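Local coordinates for protein dihydroorotase (Campylobacter jejuni subsp. jejuni, PDB 3PNU) that probably catalyses the reversible cyclisation of carbamoyl aspartate to dihydroorotate in pyrimidine biosynthesis, as a zinc-dependent homodimeric enzyme, at residues F97-K109 with Y137-I150. Residues are numbered along the deposited sequence; the frame is centred on the assembly and turned at random.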
loop_
_atom_site.group_PDB
_atom_site.type_symbol
_atom_site.label_atom_id
_atom_site.label_comp_id
_atom_site.label_asym_id
_atom_site.label_seq_id
_atom_site.Cartn_x
_atom_site.Cartn_y
_atom_site.Cartn_z
ATOM N N PHE A 97 -3.488 -27.378 6.069
ATOM C CA PHE A 97 -2.913 -28.345 5.153
ATOM C C PHE A 97 -1.482 -28.771 5.438
ATOM O O PHE A 97 -0.637 -27.969 5.806
ATOM C CB PHE A 97 -2.950 -27.831 3.714
ATOM C CG PHE A 97 -2.471 -28.836 2.725
ATOM C CD1 PHE A 97 -3.357 -29.645 2.064
ATOM C CD2 PHE A 97 -1.123 -29.012 2.494
ATOM C CE1 PHE A 97 -2.916 -30.580 1.159
ATOM C CE2 PHE A 97 -0.670 -29.960 1.592
ATOM C CZ PHE A 97 -1.559 -30.737 0.927
ATOM N N LYS A 98 -1.250 -30.061 5.230
ATOM C CA LYS A 98 0.064 -30.689 5.309
ATOM C C LYS A 98 -0.149 -32.021 4.588
ATOM O O LYS A 98 -1.265 -32.301 4.167
ATOM C CB LYS A 98 0.569 -30.878 6.743
ATOM C CG LYS A 98 -0.039 -32.048 7.501
ATOM C CD LYS A 98 0.686 -32.255 8.834
ATOM C CE LYS A 98 0.374 -33.626 9.416
ATOM N NZ LYS A 98 1.088 -33.882 10.704
ATOM N N ASN A 99 0.890 -32.840 4.459
ATOM C CA ASN A 99 0.796 -34.109 3.695
ATOM C C ASN A 99 0.083 -35.275 4.371
ATOM O O ASN A 99 0.646 -36.364 4.487
ATOM C CB ASN A 99 2.200 -34.581 3.317
ATOM C CG ASN A 99 2.972 -33.539 2.569
ATOM O OD1 ASN A 99 2.399 -32.707 1.858
ATOM N ND2 ASN A 99 4.293 -33.572 2.717
ATOM N N TYR A 100 -1.159 -35.075 4.791
ATOM C CA TYR A 100 -1.905 -36.134 5.456
ATOM C C TYR A 100 -2.001 -37.361 4.540
ATOM O O TYR A 100 -1.992 -37.218 3.323
ATOM C CB TYR A 100 -3.306 -35.654 5.801
ATOM C CG TYR A 100 -3.383 -34.435 6.692
ATOM C CD1 TYR A 100 -3.831 -33.201 6.206
ATOM C CD2 TYR A 100 -3.015 -34.509 8.022
ATOM C CE1 TYR A 100 -3.918 -32.076 7.045
ATOM C CE2 TYR A 100 -3.104 -33.401 8.857
ATOM C CZ TYR A 100 -3.551 -32.193 8.362
ATOM O OH TYR A 100 -3.608 -31.119 9.223
ATOM N N ASP A 101 -2.084 -38.559 5.127
ATOM C CA ASP A 101 -2.228 -39.804 4.343
ATOM C C ASP A 101 -3.704 -40.227 4.260
ATOM O O ASP A 101 -4.554 -39.676 4.959
ATOM C CB ASP A 101 -1.385 -40.930 4.949
ATOM C CG ASP A 101 -1.809 -41.283 6.359
ATOM O OD1 ASP A 101 -3.026 -41.373 6.634
ATOM O OD2 ASP A 101 -0.916 -41.488 7.197
ATOM N N GLU A 102 -3.996 -41.216 3.424
ATOM C CA GLU A 102 -5.370 -41.667 3.219
ATOM C C GLU A 102 -6.009 -42.110 4.527
ATOM O O GLU A 102 -7.131 -41.699 4.850
ATOM C CB GLU A 102 -5.416 -42.785 2.175
ATOM C CG GLU A 102 -6.817 -43.120 1.624
ATOM C CD GLU A 102 -7.745 -43.827 2.627
ATOM O OE1 GLU A 102 -8.984 -43.796 2.413
ATOM O OE2 GLU A 102 -7.249 -44.410 3.623
ATOM N N LYS A 103 -5.293 -42.926 5.294
ATOM C CA LYS A 103 -5.820 -43.421 6.563
ATOM C C LYS A 103 -6.273 -42.273 7.459
ATOM O O LYS A 103 -7.366 -42.309 8.019
ATOM C CB LYS A 103 -4.794 -44.315 7.283
ATOM C CG LYS A 103 -5.305 -44.888 8.603
ATOM C CD LYS A 103 -4.432 -46.012 9.182
ATOM C CE LYS A 103 -5.161 -46.677 10.363
ATOM N NZ LYS A 103 -4.454 -47.869 10.916
ATOM N N PHE A 104 -5.454 -41.245 7.596
ATOM C CA PHE A 104 -5.844 -40.124 8.449
ATOM C C PHE A 104 -7.042 -39.355 7.896
ATOM O O PHE A 104 -7.918 -38.911 8.655
ATOM C CB PHE A 104 -4.688 -39.156 8.660
ATOM C CG PHE A 104 -5.091 -37.905 9.386
ATOM C CD1 PHE A 104 -5.019 -37.832 10.763
ATOM C CD2 PHE A 104 -5.573 -36.807 8.687
ATOM C CE1 PHE A 104 -5.399 -36.682 11.434
ATOM C CE2 PHE A 104 -5.953 -35.659 9.351
ATOM C CZ PHE A 104 -5.865 -35.597 10.730
ATOM N N LEU A 105 -7.065 -39.184 6.576
ATOM C CA LEU A 105 -8.142 -38.455 5.920
ATOM C C LEU A 105 -9.467 -39.187 6.054
ATOM O O LEU A 105 -10.497 -38.552 6.275
ATOM C CB LEU A 105 -7.816 -38.199 4.444
ATOM C CG LEU A 105 -6.688 -37.195 4.164
ATOM C CD1 LEU A 105 -6.329 -37.164 2.677
ATOM C CD2 LEU A 105 -7.069 -35.820 4.649
ATOM N N TYR A 106 -9.445 -40.515 5.929
ATOM C CA TYR A 106 -10.674 -41.301 6.055
ATOM C C TYR A 106 -11.330 -41.150 7.432
ATOM O O TYR A 106 -12.547 -41.162 7.540
ATOM C CB TYR A 106 -10.435 -42.789 5.761
ATOM C CG TYR A 106 -11.689 -43.629 5.988
ATOM C CD1 TYR A 106 -12.636 -43.790 4.980
ATOM C CD2 TYR A 106 -11.932 -44.239 7.222
ATOM C CE1 TYR A 106 -13.785 -44.542 5.191
ATOM C CE2 TYR A 106 -13.074 -44.990 7.439
ATOM C CZ TYR A 106 -13.995 -45.141 6.422
ATOM O OH TYR A 106 -15.134 -45.890 6.636
ATOM N N SER A 107 -10.526 -41.003 8.474
ATOM C CA SER A 107 -11.066 -40.847 9.813
ATOM C C SER A 107 -11.563 -39.432 10.076
ATOM O O SER A 107 -12.332 -39.214 11.009
ATOM C CB SER A 107 -10.009 -41.200 10.857
ATOM O OG SER A 107 -8.953 -40.258 10.856
ATOM N N ALA A 108 -11.137 -38.469 9.261
ATOM C CA ALA A 108 -11.515 -37.065 9.462
ATOM C C ALA A 108 -12.622 -36.527 8.548
ATOM O O ALA A 108 -13.212 -35.496 8.850
ATOM C CB ALA A 108 -10.273 -36.191 9.318
ATOM N N LYS A 109 -12.916 -37.227 7.456
ATOM C CA LYS A 109 -13.894 -36.749 6.460
ATOM C C LYS A 109 -15.255 -36.270 6.976
ATOM O O LYS A 109 -15.857 -35.363 6.389
ATOM C CB LYS A 109 -14.124 -37.817 5.386
ATOM C CG LYS A 109 -14.827 -39.055 5.872
ATOM C CD LYS A 109 -14.908 -40.117 4.773
ATOM C CE LYS A 109 -15.659 -41.367 5.240
ATOM N NZ LYS A 109 -17.062 -41.021 5.648
ATOM N N TYR A 137 4.963 -34.834 -4.490
ATOM C CA TYR A 137 4.963 -34.518 -3.076
ATOM C C TYR A 137 3.512 -34.381 -2.529
ATOM O O TYR A 137 3.199 -34.862 -1.451
ATOM C CB TYR A 137 5.750 -33.234 -2.897
ATOM C CG TYR A 137 5.802 -32.677 -1.511
ATOM C CD1 TYR A 137 6.654 -33.227 -0.553
ATOM C CD2 TYR A 137 5.040 -31.562 -1.166
ATOM C CE1 TYR A 137 6.722 -32.700 0.731
ATOM C CE2 TYR A 137 5.100 -31.023 0.112
ATOM C CZ TYR A 137 5.944 -31.595 1.056
ATOM O OH TYR A 137 6.010 -31.063 2.327
ATOM N N LEU A 138 2.633 -33.743 -3.298
ATOM C CA LEU A 138 1.248 -33.554 -2.883
ATOM C C LEU A 138 0.295 -34.653 -3.367
ATOM O O LEU A 138 -0.814 -34.760 -2.873
ATOM C CB LEU A 138 0.731 -32.217 -3.429
ATOM C CG LEU A 138 1.437 -30.949 -2.961
ATOM C CD1 LEU A 138 1.014 -29.769 -3.822
ATOM C CD2 LEU A 138 1.177 -30.685 -1.475
ATOM N N LYS A 139 0.715 -35.480 -4.310
ATOM C CA LYS A 139 -0.213 -36.455 -4.887
ATOM C C LYS A 139 -0.999 -37.374 -3.942
ATOM O O LYS A 139 -2.229 -37.430 -4.015
ATOM C CB LYS A 139 0.460 -37.282 -5.998
ATOM C CG LYS A 139 -0.472 -38.322 -6.627
ATOM C CD LYS A 139 0.024 -38.845 -7.975
ATOM C CE LYS A 139 -0.148 -37.805 -9.084
ATOM N NZ LYS A 139 0.314 -38.301 -10.419
ATOM N N PRO A 140 -0.312 -38.093 -3.049
ATOM C CA PRO A 140 -1.092 -39.001 -2.187
ATOM C C PRO A 140 -2.245 -38.311 -1.453
ATOM O O PRO A 140 -3.371 -38.807 -1.456
ATOM C CB PRO A 140 -0.044 -39.530 -1.196
ATOM C CG PRO A 140 1.266 -39.378 -1.918
ATOM C CD PRO A 140 1.122 -38.114 -2.720
ATOM N N THR A 141 -1.948 -37.175 -0.837
ATOM C CA THR A 141 -2.936 -36.416 -0.091
ATOM C C THR A 141 -4.081 -35.880 -0.948
ATOM O O THR A 141 -5.250 -36.064 -0.604
ATOM C CB THR A 141 -2.277 -35.244 0.578
ATOM O OG1 THR A 141 -1.148 -35.714 1.320
ATOM C CG2 THR A 141 -3.274 -34.501 1.499
ATOM N N LEU A 142 -3.763 -35.228 -2.066
ATOM C CA LEU A 142 -4.817 -34.655 -2.911
ATOM C C LEU A 142 -5.698 -35.715 -3.573
ATOM O O LEU A 142 -6.887 -35.458 -3.858
ATOM C CB LEU A 142 -4.235 -33.689 -3.952
ATOM C CG LEU A 142 -3.494 -32.473 -3.373
ATOM C CD1 LEU A 142 -3.046 -31.563 -4.498
ATOM C CD2 LEU A 142 -4.346 -31.717 -2.401
ATOM N N GLU A 143 -5.131 -36.897 -3.820
ATOM C CA GLU A 143 -5.905 -37.991 -4.404
ATOM C C GLU A 143 -6.870 -38.576 -3.390
ATOM O O GLU A 143 -7.993 -38.897 -3.731
ATOM C CB GLU A 143 -5.010 -39.074 -4.997
ATOM C CG GLU A 143 -4.394 -38.656 -6.324
ATOM C CD GLU A 143 -3.619 -39.781 -7.015
ATOM O OE1 GLU A 143 -3.271 -40.793 -6.342
ATOM O OE2 GLU A 143 -3.353 -39.644 -8.235
ATOM N N ALA A 144 -6.427 -38.717 -2.150
ATOM C CA ALA A 144 -7.292 -39.213 -1.088
ATOM C C ALA A 144 -8.415 -38.191 -0.903
ATOM O O ALA A 144 -9.597 -38.563 -0.811
ATOM C CB ALA A 144 -6.523 -39.397 0.196
ATOM N N MET A 145 -8.057 -36.901 -0.879
ATOM C CA MET A 145 -9.059 -35.844 -0.715
ATOM C C MET A 145 -10.068 -35.912 -1.821
ATOM O O MET A 145 -11.264 -35.710 -1.603
ATOM C CB MET A 145 -8.430 -34.460 -0.683
ATOM C CG MET A 145 -7.699 -34.168 0.608
ATOM S SD MET A 145 -7.015 -32.508 0.691
ATOM C CE MET A 145 -8.477 -31.471 0.572
ATOM N N SER A 146 -9.574 -36.209 -3.013
ATOM C CA SER A 146 -10.409 -36.306 -4.183
ATOM C C SER A 146 -11.371 -37.494 -4.000
ATOM O O SER A 146 -12.589 -37.338 -4.100
ATOM C CB SER A 146 -9.521 -36.440 -5.432
ATOM O OG SER A 146 -10.261 -36.266 -6.627
ATOM N N ASP A 147 -10.816 -38.667 -3.695
ATOM C CA ASP A 147 -11.615 -39.888 -3.497
ATOM C C ASP A 147 -12.664 -39.698 -2.395
ATOM O O ASP A 147 -13.833 -40.070 -2.582
ATOM C CB ASP A 147 -10.704 -41.084 -3.148
ATOM C CG ASP A 147 -9.746 -41.466 -4.301
ATOM O OD1 ASP A 147 -9.996 -41.048 -5.453
ATOM O OD2 ASP A 147 -8.752 -42.188 -4.047
ATOM N N LEU A 148 -12.243 -39.097 -1.273
ATOM C CA LEU A 148 -13.106 -38.862 -0.110
ATOM C C LEU A 148 -14.007 -37.608 -0.221
ATOM O O LEU A 148 -14.681 -37.213 0.747
ATOM C CB LEU A 148 -12.247 -38.757 1.154
ATOM C CG LEU A 148 -11.381 -39.977 1.500
ATOM C CD1 LEU A 148 -10.511 -39.690 2.738
ATOM C CD2 LEU A 148 -12.255 -41.205 1.725
ATOM N N ASN A 149 -14.001 -36.971 -1.388
ATOM C CA ASN A 149 -14.827 -35.801 -1.620
ATOM C C ASN A 149 -14.566 -34.677 -0.601
ATOM O O ASN A 149 -15.483 -33.976 -0.193
ATOM C CB ASN A 149 -16.306 -36.228 -1.618
ATOM C CG ASN A 149 -17.235 -35.156 -2.151
ATOM O OD1 ASN A 149 -16.876 -34.388 -3.045
ATOM N ND2 ASN A 149 -18.450 -35.116 -1.621
ATOM N N ILE A 150 -13.310 -34.528 -0.175
ATOM C CA ILE A 150 -12.924 -33.441 0.735
ATOM C C ILE A 150 -12.387 -32.324 -0.167
ATOM O O ILE A 150 -11.618 -32.591 -1.080
ATOM C CB ILE A 150 -11.818 -33.848 1.711
ATOM C CG1 ILE A 150 -12.183 -35.140 2.433
ATOM C CG2 ILE A 150 -11.537 -32.712 2.733
ATOM C CD1 ILE A 150 -11.096 -35.633 3.382
HETATM O O HOH W 1 -16.576 -35.340 2.983
#
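L105 and A144 meet where two outer helices of the TIM barrel, 102-108 and 135-147, pack roughly parallel, the axis of the 137-147 part 9.4 Å away and crossing at -30°. The small A144 lets the helices come close: its CB lies 3.3 Å from L105 CD1 and faces the backbone of E102. Buried and branched, L105 also reaches M145 CG with CD1. Beyond the helix end, L148 sets CD1 3.5 Å from L105 CB while CD2 meets the edge of the Y106 ring. Ahead of helix 102-108, T141 OG1 donates a 2.6 Å hydrogen bond to Y100 O, tying loop to helix; its chi1 of -52° turns CG2 toward F97. Flat and apolar, the buried F97 ring suits the methyls of L142 and L138, its CZ 3.6 Å from L138 CD2. At the more exposed end the polar N99 amide lies over one Y137 ring face, planes 85° apart. D101, N-cap of helix 102-108, accepts from F104 N with carboxylate OD1; a Schellman motif, N149 at positive phi, ends helix 135-147. Inward, F97, L142 and M145 rest on L152 of strand 152-154; on another side of helix 102-108, S107 and A108 touch L70 of helix 70-84.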